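DNA polymerase sliding clamp 2 (Sulfolobus tokodaii, PDB 3AIZ) serves as one subunit of the toroidal sliding clamp that encircles DNA, tethering the polymerase and other DNA-processing proteins to it during replication. Local coordinates at residues Y6-A9 / K10-Y13; V102-E105 / K106-T109; T170-A173 / G174-Y177. All blocks are in the same frame, centred on the assembly; numbering follows the deposited sequence.

Contact 1: residues Y6-A9 / K10-Y13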
loop_
_atom_site.group_PDB
_atom_site.type_symbol
_atom_site.label_atom_id
_atom_site.label_comp_id
_atom_site.label_asym_id
_atom_site.label_seq_id
_atom_site.Cartn_x
_atom_site.Cartn_y
_atom_site.Cartn_z
ATOM N N TYR A 6 31.610 11.492 -14.231
ATOM C CA TYR A 6 31.428 10.059 -14.413
ATOM C C TYR A 6 30.103 9.795 -15.125
ATOM O O TYR A 6 29.107 10.466 -14.860
ATOM C CB TYR A 6 31.474 9.344 -13.064
ATOM C CG TYR A 6 31.529 7.842 -13.176
ATOM C CD1 TYR A 6 32.726 7.191 -13.435
ATOM C CD2 TYR A 6 30.384 7.073 -13.022
ATOM C CE1 TYR A 6 32.782 5.816 -13.540
ATOM C CE2 TYR A 6 30.430 5.699 -13.125
ATOM C CZ TYR A 6 31.631 5.076 -13.384
ATOM O OH TYR A 6 31.677 3.708 -13.486
ATOM N N SER A 7 30.093 8.816 -16.025
ATOM C CA SER A 7 28.965 8.625 -16.937
ATOM C C SER A 7 27.789 7.833 -16.365
ATOM O O SER A 7 26.784 7.643 -17.046
ATOM C CB SER A 7 29.434 7.969 -18.238
ATOM O OG SER A 7 29.835 6.628 -18.015
ATOM N N SER A 8 27.904 7.372 -15.123
ATOM C CA SER A 8 26.835 6.568 -14.535
ATOM C C SER A 8 26.639 6.796 -13.039
ATOM O O SER A 8 27.442 6.350 -12.220
ATOM C CB SER A 8 27.068 5.081 -14.807
ATOM O OG SER A 8 26.064 4.295 -14.188
ATOM N N ALA A 9 25.557 7.483 -12.691
ATOM C CA ALA A 9 25.204 7.700 -11.296
ATOM C C ALA A 9 24.872 6.377 -10.620
ATOM O O ALA A 9 25.265 6.137 -9.480
ATOM C CB ALA A 9 24.027 8.658 -11.191
ATOM N N LYS A 10 24.150 5.519 -11.334
ATOM C CA LYS A 10 23.735 4.232 -10.792
ATOM C C LYS A 10 24.936 3.374 -10.408
ATOM O O LYS A 10 25.020 2.876 -9.285
ATOM C CB LYS A 10 22.850 3.483 -11.792
ATOM C CG LYS A 10 22.099 2.305 -11.189
ATOM C CD LYS A 10 21.347 1.513 -12.251
ATOM C CE LYS A 10 22.300 0.719 -13.132
ATOM N NZ LYS A 10 23.044 -0.312 -12.353
ATOM N N ASP A 11 25.865 3.206 -11.344
ATOM C CA ASP A 11 27.062 2.405 -11.101
ATOM C C ASP A 11 27.890 2.959 -9.945
ATOM O O ASP A 11 28.387 2.204 -9.110
ATOM C CB ASP A 11 27.909 2.303 -12.371
ATOM C CG ASP A 11 27.261 1.434 -13.433
ATOM O OD1 ASP A 11 26.374 0.629 -13.080
ATOM O OD2 ASP A 11 27.639 1.551 -14.618
ATOM N N PHE A 12 28.026 4.281 -9.900
ATOM C CA PHE A 12 28.724 4.951 -8.810
ATOM C C PHE A 12 28.109 4.559 -7.467
ATOM O O PHE A 12 28.821 4.281 -6.501
ATOM C CB PHE A 12 28.648 6.468 -8.994
ATOM C CG PHE A 12 29.732 7.229 -8.281
ATOM C CD1 PHE A 12 30.501 8.159 -8.958
ATOM C CD2 PHE A 12 29.982 7.015 -6.935
ATOM C CE1 PHE A 12 31.498 8.864 -8.307
ATOM C CE2 PHE A 12 30.977 7.714 -6.280
ATOM C CZ PHE A 12 31.737 8.641 -6.967
ATOM N N TYR A 13 26.780 4.535 -7.415
ATOM C CA TYR A 13 26.061 4.192 -6.192
ATOM C C TYR A 13 26.258 2.730 -5.799
ATOM O O TYR A 13 26.389 2.411 -4.616
ATOM C CB TYR A 13 24.569 4.501 -6.341
ATOM C CG TYR A 13 23.732 4.090 -5.148
ATOM C CD1 TYR A 13 23.046 2.881 -5.139
ATOM C CD2 TYR A 13 23.628 4.909 -4.031
ATOM C CE1 TYR A 13 22.281 2.502 -4.053
ATOM C CE2 TYR A 13 22.865 4.539 -2.940
ATOM C CZ TYR A 13 22.194 3.333 -2.955
ATOM O OH TYR A 13 21.432 2.959 -1.872
#
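Ser8 sits at the N-cap of helix 9-16: its OG accepts the backbone N-H of Asp11, with OG to N 3.1 Å and a nearly straight bond at 162°. OG stands anti to the serine's own backbone N (chi1 177°), which brings it over the first turn. Through its carbonyl the same residue also opens the helical bonding, Ser8 O taking the N-H of Phe12 at 3.2 Å. Ala9 carries the pattern one step further, its O receiving the N-H of Tyr13 at 3.0 Å, while its CB points away from residues 10-13 overall and packs on Val89 of strand 88-93.

Phe12 supplies the apolar half. Its ring turns an edge toward the face of Tyr6, the planes 86° apart and the centroids 5.9 Å from each other, a T-shaped stack in which Tyr6 CD2 and Phe12 CD1 approach to 4.2 Å. Phe50, Leu79 and Leu91 also pack against Phe12, so this face of the helix packs into the core beside the end of strand 3-6.

At the polar end, Tyr6 OH is hydrogen-bonded to Ser236 OG and Gly238 N. Ser236 OG is also hydrogen-bonded to Asp11 OD2, and Lys10 NZ forms a salt bridge with Asp11 OD1 at 3.5 Å. Asp11 lies in the first turn of the helix, where its negative charge would probably be favoured by the helix dipole. The helix start is thus fixed in two ways, by a serine cap on its polar side and by a T-shaped aromatic pair on its buried side.

Contact 2: residues V102-E105 / K106-T109. With SO4 (sulfate ion), chain E; SO4 (sulfate ion), chain F.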
loop_
_atom_site.group_PDB
_atom_site.type_symbol
_atom_site.label_atom_id
_atom_site.label_comp_id
_atom_site.label_asym_id
_atom_site.label_seq_id
_atom_site.Cartn_x
_atom_site.Cartn_y
_atom_site.Cartn_z
ATOM N N VAL A 102 24.122 15.331 -9.946
ATOM C CA VAL A 102 23.585 14.258 -10.771
ATOM C C VAL A 102 22.708 14.845 -11.869
ATOM O O VAL A 102 21.754 15.571 -11.591
ATOM C CB VAL A 102 22.765 13.258 -9.941
ATOM C CG1 VAL A 102 22.077 12.255 -10.851
ATOM C CG2 VAL A 102 23.657 12.548 -8.935
ATOM N N ARG A 103 23.037 14.528 -13.116
ATOM C CA ARG A 103 22.341 15.098 -14.262
ATOM C C ARG A 103 21.641 14.019 -15.081
ATOM O O ARG A 103 22.257 13.031 -15.481
ATOM C CB ARG A 103 23.331 15.857 -15.145
ATOM C CG ARG A 103 24.287 16.735 -14.360
ATOM C CD ARG A 103 25.412 17.259 -15.227
ATOM N NE ARG A 103 26.419 17.948 -14.428
ATOM C CZ ARG A 103 26.352 19.231 -14.091
ATOM N NH1 ARG A 103 25.323 19.967 -14.485
ATOM N NH2 ARG A 103 27.314 19.777 -13.359
ATOM N N ASP A 104 20.352 14.215 -15.331
ATOM C CA ASP A 104 19.580 13.264 -16.120
ATOM C C ASP A 104 18.882 13.949 -17.288
ATOM O O ASP A 104 17.759 14.429 -17.154
ATOM C CB ASP A 104 18.552 12.548 -15.246
ATOM C CG ASP A 104 17.774 11.501 -16.013
ATOM O OD1 ASP A 104 18.303 10.987 -17.021
ATOM O OD2 ASP A 104 16.635 11.192 -15.607
ATOM N N GLU A 105 19.553 13.983 -18.433
ATOM C CA GLU A 105 19.016 14.644 -19.615
ATOM C C GLU A 105 17.673 14.048 -20.031
ATOM O O GLU A 105 16.809 14.752 -20.554
ATOM C CB GLU A 105 20.019 14.566 -20.770
ATOM C CG GLU A 105 19.621 15.358 -22.006
ATOM C CD GLU A 105 18.627 14.623 -22.884
ATOM O OE1 GLU A 105 18.556 13.379 -22.793
ATOM O OE2 GLU A 105 17.921 15.291 -23.670
ATOM N N LYS A 106 17.501 12.753 -19.790
ATOM C CA LYS A 106 16.288 12.056 -20.208
ATOM C C LYS A 106 15.026 12.694 -19.630
ATOM O O LYS A 106 14.035 12.873 -20.338
ATOM C CB LYS A 106 16.351 10.574 -19.829
ATOM C CG LYS A 106 15.167 9.765 -20.336
ATOM C CD LYS A 106 15.246 8.312 -19.900
ATOM C CE LYS A 106 14.038 7.528 -20.389
ATOM N NZ LYS A 106 14.070 6.106 -19.948
ATOM N N THR A 107 15.069 13.035 -18.346
ATOM C CA THR A 107 13.915 13.621 -17.672
ATOM C C THR A 107 14.054 15.131 -17.515
ATOM O O THR A 107 13.200 15.783 -16.918
ATOM C CB THR A 107 13.691 12.995 -16.281
ATOM O OG1 THR A 107 14.840 13.231 -15.456
ATOM C CG2 THR A 107 13.454 11.498 -16.399
ATOM N N GLY A 108 15.136 15.681 -18.051
ATOM C CA GLY A 108 15.387 17.107 -17.955
ATOM C C GLY A 108 15.456 17.584 -16.518
ATOM O O GLY A 108 14.926 18.640 -16.178
ATOM N N THR A 109 16.111 16.801 -15.668
ATOM C CA THR A 109 16.259 17.163 -14.266
ATOM C C THR A 109 17.710 17.082 -13.811
ATOM O O THR A 109 18.556 16.501 -14.489
ATOM C CB THR A 109 15.413 16.259 -13.356
ATOM O OG1 THR A 109 15.859 14.902 -13.480
ATOM C CG2 THR A 109 13.944 16.348 -13.736
HETATM S S SO4 E . 26.214 23.411 -12.651
HETATM O O1 SO4 E . 25.836 24.478 -11.726
HETATM O O2 SO4 E . 26.806 22.306 -11.901
HETATM O O3 SO4 E . 25.025 22.946 -13.362
HETATM O O4 SO4 E . 27.192 23.915 -13.612
HETATM S S SO4 F . 15.175 4.271 -16.723
HETATM O O1 SO4 F . 15.040 2.845 -17.008
HETATM O O2 SO4 F . 15.759 4.943 -17.881
HETATM O O3 SO4 F . 13.860 4.839 -16.436
HETATM O O4 SO4 F . 16.044 4.456 -15.563
#
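Asp104 and Thr109 form an antiparallel hydrogen-bonded pair where strand 97-104 turns back toward strand 109-120. Among the backbone hydrogen bonds, Asp104 N gives to Thr109 O at 3.0 Å, and Thr109 N donates in turn to Asp104 O at 3.2 Å. Gly108 faces Asp104 together with Thr109, a G1 beta bulge, and its positive phi of 58° suits a residue without a side chain. Weaker bonds run inside the loop, from Thr107 N to Asp104 O and from Gly108 N to Glu105 O. Backbone hydrogen bonds also link Gly108 to the neighbouring clamp C chain.

The side-chain bonds gather on the Asp104 carboxylate. Thr107 OG1, set between its backbone N and carbonyl carbon (chi1 61°), is placed against Asp104 OD2 and donates to it at 2.7 Å, arriving from above the carboxylate plane, about 50° out of it. Thr109 OG1 donates to Thr107 OG1 at 2.8 Å, a chain of two hydroxyls leading to the carboxylate, and Lys106 N adds a weak bond to OD1.

Ionic contacts lie at the margins. Arg103 holds one sulfate in the plane of its guanidinium edge, with NH1 to O3 3.2 Å and NH2 to O2 3.0 Å; NH2 also bonds Thr90. The extended Lys106 reaches a second sulfate through NZ, 2.9 Å from O2. Both anions probably came from the crystallisation liquor. Given the Thr107 hydroxyl and, weakly, the Lys106 N-H, the Asp104 carboxylate is probably ionised and ties loop to strand end.

Contact 3: residues T170-A173 / G174-Y177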
loop_
_atom_site.group_PDB
_atom_site.type_symbol
_atom_site.label_atom_id
_atom_site.label_comp_id
_atom_site.label_asym_id
_atom_site.label_seq_id
_atom_site.Cartn_x
_atom_site.Cartn_y
_atom_site.Cartn_z
ATOM N N THR A 170 34.261 -26.539 2.794
ATOM C CA THR A 170 34.114 -26.178 4.199
ATOM C C THR A 170 33.598 -27.363 5.007
ATOM O O THR A 170 33.015 -28.295 4.452
ATOM C CB THR A 170 33.156 -24.989 4.391
ATOM O OG1 THR A 170 31.859 -25.328 3.883
ATOM C CG2 THR A 170 33.674 -23.766 3.665
ATOM N N GLU A 171 33.813 -27.320 6.316
ATOM C CA GLU A 171 33.390 -28.397 7.202
ATOM C C GLU A 171 33.050 -27.856 8.584
ATOM O O GLU A 171 33.833 -27.119 9.180
ATOM C CB GLU A 171 34.488 -29.462 7.306
ATOM C CG GLU A 171 34.116 -30.680 8.150
ATOM C CD GLU A 171 34.191 -30.415 9.647
ATOM O OE1 GLU A 171 35.073 -29.637 10.072
ATOM O OE2 GLU A 171 33.372 -30.993 10.398
ATOM N N GLU A 172 31.879 -28.224 9.094
ATOM C CA GLU A 172 31.472 -27.804 10.430
ATOM C C GLU A 172 30.455 -28.754 11.050
ATOM O O GLU A 172 29.433 -29.068 10.442
ATOM C CB GLU A 172 30.901 -26.386 10.404
ATOM C CG GLU A 172 30.532 -25.855 11.780
ATOM C CD GLU A 172 29.824 -24.517 11.725
ATOM O OE1 GLU A 172 30.420 -23.509 12.161
ATOM O OE2 GLU A 172 28.671 -24.473 11.246
ATOM N N ALA A 173 30.747 -29.204 12.268
ATOM C CA ALA A 173 29.823 -30.032 13.037
ATOM C C ALA A 173 29.314 -31.239 12.252
ATOM O O ALA A 173 28.127 -31.566 12.304
ATOM C CB ALA A 173 28.654 -29.194 13.542
ATOM N N GLY A 174 30.215 -31.896 11.530
ATOM C CA GLY A 174 29.864 -33.090 10.784
ATOM C C GLY A 174 29.281 -32.796 9.416
ATOM O O GLY A 174 29.162 -33.690 8.579
ATOM N N ARG A 175 28.910 -31.541 9.190
ATOM C CA ARG A 175 28.383 -31.129 7.895
ATOM C C ARG A 175 29.502 -30.696 6.953
ATOM O O ARG A 175 30.518 -30.152 7.384
ATOM C CB ARG A 175 27.331 -30.028 8.057
ATOM C CG ARG A 175 26.008 -30.543 8.604
ATOM C CD ARG A 175 24.963 -29.449 8.721
ATOM N NE ARG A 175 25.319 -28.453 9.725
ATOM C CZ ARG A 175 25.612 -27.188 9.447
ATOM N NH1 ARG A 175 25.582 -26.760 8.192
ATOM N NH2 ARG A 175 25.927 -26.348 10.424
ATOM N N THR A 176 29.308 -30.952 5.664
ATOM C CA THR A 176 30.340 -30.701 4.667
ATOM C C THR A 176 29.784 -29.990 3.440
ATOM O O THR A 176 28.651 -30.235 3.032
ATOM C CB THR A 176 31.012 -32.017 4.226
ATOM O OG1 THR A 176 32.281 -32.149 4.878
ATOM C CG2 THR A 176 31.219 -32.042 2.717
ATOM N N TYR A 177 30.588 -29.103 2.863
ATOM C CA TYR A 177 30.226 -28.425 1.624
ATOM C C TYR A 177 31.395 -28.432 0.649
ATOM O O TYR A 177 32.542 -28.230 1.045
ATOM C CB TYR A 177 29.784 -26.988 1.899
ATOM C CG TYR A 177 29.603 -26.158 0.647
ATOM C CD1 TYR A 177 28.449 -26.263 -0.118
ATOM C CD2 TYR A 177 30.583 -25.270 0.229
ATOM C CE1 TYR A 177 28.277 -25.507 -1.261
ATOM C CE2 TYR A 177 30.420 -24.510 -0.913
ATOM C CZ TYR A 177 29.265 -24.632 -1.653
ATOM O OH TYR A 177 29.098 -23.876 -2.792
#
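Strands 170-172 and 175-177 run antiparallel, their axes 4.8 Å apart at the closest and at 169° to one another, as the arms of a beta hairpin closed by a type I' turn from Glu172 to Arg175. Two hydrogen-bonded pairs flank the non-hydrogen-bonded pair Glu171-Thr176. Thr170 and Tyr177 exchange N-H to O bonds in both directions, Thr170 N to Tyr177 O measuring 3.0 Å. Nearest the turn, Arg175 N donates to Glu172 O at 2.8 Å from above the carbonyl plane, and Glu172 N bonds back to Arg175 O. Ala173 and Gly174 take the two central turn positions, both with positive phi, Gly174 without a side chain.

Thr170, Glu172, Arg175 and Tyr177 share one face of the hairpin. Thr170 OG1 touches Tyr177 CB at 3.3 Å, and both residues pack on Leu150 of helix 140-150. The side chains of Glu172 and Arg175 run side by side, joined by a salt bridge of Glu172 OE2 to Arg175 NH2 at 3.4 Å, with their carboxylate and guanidinium planes turned 65° apart. Arg175 NH1 finds its stronger partner in Leu152 O. Glu171 and Thr176 occupy the other face.

Part of the second arm lies at the subunit interface: Thr176 and Tyr177 pair antiparallel with a strand of the neighbouring clamp C chain, continuing the sheet across the boundary, and the Tyr177 ring meets Phe109 of that chain. Back at the turn, the Glu171 chain bends at chi2 (-77°), and its OE2 accepts a weak hydrogen bond from Gly174 N at 3.5 Å.

Overall arrangement
Contacts 1 and 2 belong to the N-terminal domain and touch, Ala9 CB packing on Val102 CG1 at 4.1 Å; contact 3 lies in the C-terminal domain on the opposite side of the chain's centre, about 26 Å from contact 1 between nearest atoms. Contact 1 is the most buried and centres on a helix start. Contacts 2 and 3 both join neighbouring antiparallel strands at exposed turns near the ends of the subunit, and both reach a clamp C chain. Their chemistry differs accordingly: serine capping and aromatic packing at the partly buried contact 1, a carboxylate-hydroxyl network with sulfates at 102-109, and a regular hairpin with a salt bridge at 170-177.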